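PDB 3QV2: 5-cytosine DNA methyltransferase from Entamoeba histolytica, which probably transfers methyl groups from S-adenosyl-L-methionine to carbon 5 of cytosine in DNA or tRNA, as a member of the Dnmt2-like methyltransferases. Local coordinates for residues 208-212 against 213-217. Numbering follows the deposited sequence.
Sequences YSIPS and DLILK
I210 reaches forward over the first turn of helix 212-218 and meets two consecutive side chains of it, L214 and I215, chiefly through its CG2 methyl, with CB also against I215. With CG2 anti to its backbone N, that branch faces the helix: I210 CG2 lies 3.8 Å from L214 CD2 and equally far from I215 CG1, while the CG1-CD1 branch leads away. The chain of I215 passes I210 at about a right angle. Its terminal methyl extends past the methyl branch of I210 to the backbone, where I215 CD1 comes to 3.7 Å from I210 O. L214 slants across I210 with CD2 foremost. P211 occupies the N-cap position and starts the helix with its carbonyl: I215 N donates to P211 O at 3.1 Å, and L216 N follows with a bond of 3.0 Å to S212 O. Side-chain carbons lie beside both acceptors, I215 CG1 standing 3.4 Å from P211 O and L216 CG 3.3 Å from S212 O. This short helix belongs to the part of the molecule remote from the S-adenosyl-L-homocysteine pocket, consistent with the smaller target-recognition domain of C5-methyltransferases. I210 and L214 both touch Y273 there, I215 packs on L266, and a backbone hydrogen bond joins I210 to L271. At the exposed side of the turn, D213 places its CG between its backbone N and carbonyl carbon (chi1 69°), which folds the carboxylate back along the chain and brings D213 OD1 to 3.1 Å from P211 CB, beside that methylene of the pyrrolidine ring.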
ATOM      1  N   TYR A 208      -4.192  24.303  -3.436  1.00 34.09           N
ATOM      2  CA  TYR A 208      -4.730  22.998  -3.067  1.00 32.19           C
ATOM      3  C   TYR A 208      -6.221  23.054  -2.743  1.00 32.59           C
ATOM      4  O   TYR A 208      -6.890  22.022  -2.688  1.00 32.61           O
ATOM      5  CB  TYR A 208      -3.956  22.405  -1.884  1.00 31.54           C
ATOM      6  CG  TYR A 208      -2.609  21.823  -2.256  1.00 28.72           C
ATOM      7  CD1 TYR A 208      -1.434  22.517  -2.003  1.00 27.05           C
ATOM      8  CD2 TYR A 208      -2.515  20.575  -2.862  1.00 26.78           C
ATOM      9  CE1 TYR A 208      -0.201  21.986  -2.342  1.00 27.92           C
ATOM     10  CE2 TYR A 208      -1.288  20.037  -3.205  1.00 28.38           C
ATOM     11  CZ  TYR A 208      -0.135  20.746  -2.942  1.00 29.76           C
ATOM     12  OH  TYR A 208       1.086  20.209  -3.284  1.00 36.15           O
ATOM     13  N   SER A 209      -6.736  24.261  -2.533  1.00 29.56           N
ATOM     14  CA  SER A 209      -8.149  24.443  -2.224  1.00 28.87           C
ATOM     15  C   SER A 209      -9.028  24.133  -3.431  1.00 23.23           C
ATOM     16  O   SER A 209      -8.647  24.391  -4.573  1.00 22.46           O
ATOM     17  CB  SER A 209      -8.416  25.863  -1.717  1.00 35.53           C
ATOM     18  OG  SER A 209      -7.956  26.833  -2.643  1.00 39.33           O
ATOM     19  N   ILE A 210     -10.206  23.574  -3.170  1.00 18.43           N
ATOM     20  CA  ILE A 210     -11.137  23.216  -4.232  1.00 20.08           C
ATOM     21  C   ILE A 210     -11.654  24.465  -4.937  1.00 19.85           C
ATOM     22  O   ILE A 210     -12.176  25.374  -4.290  1.00 24.44           O
ATOM     23  CB  ILE A 210     -12.347  22.437  -3.678  1.00 17.03           C
ATOM     24  CG1 ILE A 210     -11.919  21.509  -2.538  1.00 19.68           C
ATOM     25  CG2 ILE A 210     -13.030  21.653  -4.788  1.00 17.53           C
ATOM     26  CD1 ILE A 210     -11.011  20.381  -2.972  1.00 19.44           C
ATOM     27  N   PRO A 211     -11.508  24.514  -6.270  1.00 20.89           N
ATOM     28  CA  PRO A 211     -12.032  25.627  -7.069  1.00 23.06           C
ATOM     29  C   PRO A 211     -13.536  25.802  -6.856  1.00 22.92           C
ATOM     30  O   PRO A 211     -14.260  24.814  -6.733  1.00 21.90           O
ATOM     31  CB  PRO A 211     -11.745  25.184  -8.508  1.00 23.51           C
ATOM     32  CG  PRO A 211     -10.584  24.249  -8.390  1.00 22.69           C
ATOM     33  CD  PRO A 211     -10.802  23.520  -7.096  1.00 21.86           C
ATOM     34  N   SER A 212     -13.994  27.049  -6.815  1.00 21.61           N
ATOM     35  CA  SER A 212     -15.400  27.339  -6.552  1.00 23.21           C
ATOM     36  C   SER A 212     -16.338  26.686  -7.564  1.00 25.17           C
ATOM     37  O   SER A 212     -17.401  26.185  -7.199  1.00 25.69           O
ATOM     38  CB  SER A 212     -15.639  28.849  -6.517  1.00 24.38           C
ATOM     39  OG  SER A 212     -14.953  29.443  -5.428  1.00 27.74           O
ATOM     40  N   ASP A 213     -15.943  26.693  -8.833  1.00 25.57           N
ATOM     41  CA  ASP A 213     -16.774  26.120  -9.885  1.00 27.09           C
ATOM     42  C   ASP A 213     -16.974  24.623  -9.672  1.00 28.31           C
ATOM     43  O   ASP A 213     -18.057  24.091  -9.918  1.00 29.94           O
ATOM     44  CB  ASP A 213     -16.170  26.384 -11.266  1.00 27.26           C
ATOM     45  CG  ASP A 213     -14.886  25.614 -11.501  1.00 26.13           C
ATOM     46  OD1 ASP A 213     -14.012  25.619 -10.610  1.00 22.08           O
ATOM     47  OD2 ASP A 213     -14.757  24.997 -12.579  1.00 28.40           O
ATOM     48  N   LEU A 214     -15.925  23.949  -9.214  1.00 26.17           N
ATOM     49  CA  LEU A 214     -15.996  22.520  -8.939  1.00 22.98           C
ATOM     50  C   LEU A 214     -16.912  22.245  -7.750  1.00 20.33           C
ATOM     51  O   LEU A 214     -17.676  21.280  -7.753  1.00 21.48           O
ATOM     52  CB  LEU A 214     -14.599  21.958  -8.675  1.00 22.28           C
ATOM     53  CG  LEU A 214     -14.518  20.461  -8.371  1.00 23.37           C
ATOM     54  CD1 LEU A 214     -15.253  19.655  -9.434  1.00 22.62           C
ATOM     55  CD2 LEU A 214     -13.067  20.011  -8.244  1.00 21.47           C
ATOM     56  N   ILE A 215     -16.835  23.104  -6.737  1.00 17.34           N
ATOM     57  CA  ILE A 215     -17.683  22.976  -5.558  1.00 19.04           C
ATOM     58  C   ILE A 215     -19.158  23.085  -5.925  1.00 22.25           C
ATOM     59  O   ILE A 215     -19.988  22.311  -5.450  1.00 23.26           O
ATOM     60  CB  ILE A 215     -17.359  24.056  -4.509  1.00 19.47           C
ATOM     61  CG1 ILE A 215     -15.948  23.863  -3.955  1.00 22.24           C
ATOM     62  CG2 ILE A 215     -18.375  24.024  -3.380  1.00 21.16           C
ATOM     63  CD1 ILE A 215     -15.584  24.848  -2.863  1.00 22.99           C
ATOM     64  N   LEU A 216     -19.477  24.055  -6.775  1.00 24.36           N
ATOM     65  CA  LEU A 216     -20.860  24.319  -7.153  1.00 26.83           C
ATOM     66  C   LEU A 216     -21.439  23.224  -8.043  1.00 30.15           C
ATOM     67  O   LEU A 216     -22.656  23.115  -8.188  1.00 35.99           O
ATOM     68  CB  LEU A 216     -20.975  25.676  -7.850  1.00 27.43           C
ATOM     69  CG  LEU A 216     -20.633  26.901  -6.999  1.00 28.56           C
ATOM     70  CD1 LEU A 216     -20.763  28.180  -7.814  1.00 28.24           C
ATOM     71  CD2 LEU A 216     -21.522  26.957  -5.767  1.00 28.40           C
ATOM     72  N   LYS A 217     -20.570  22.411  -8.633  1.00 29.70           N
ATOM     73  CA  LYS A 217     -21.025  21.370  -9.549  1.00 31.45           C
ATOM     74  C   LYS A 217     -20.992  19.961  -8.957  1.00 27.53           C
ATOM     75  O   LYS A 217     -21.853  19.139  -9.270  1.00 28.21           O
ATOM     76  CB  LYS A 217     -20.241  21.419 -10.864  1.00 37.40           C
ATOM     77  CG  LYS A 217     -20.587  22.610 -11.741  1.00 44.72           C
ATOM     78  CD  LYS A 217     -20.079  22.421 -13.161  1.00 49.43           C
ATOM     79  CE  LYS A 217     -20.577  23.527 -14.079  1.00 52.65           C
ATOM     80  NZ  LYS A 217     -20.157  23.308 -15.492  1.00 54.92           N
TER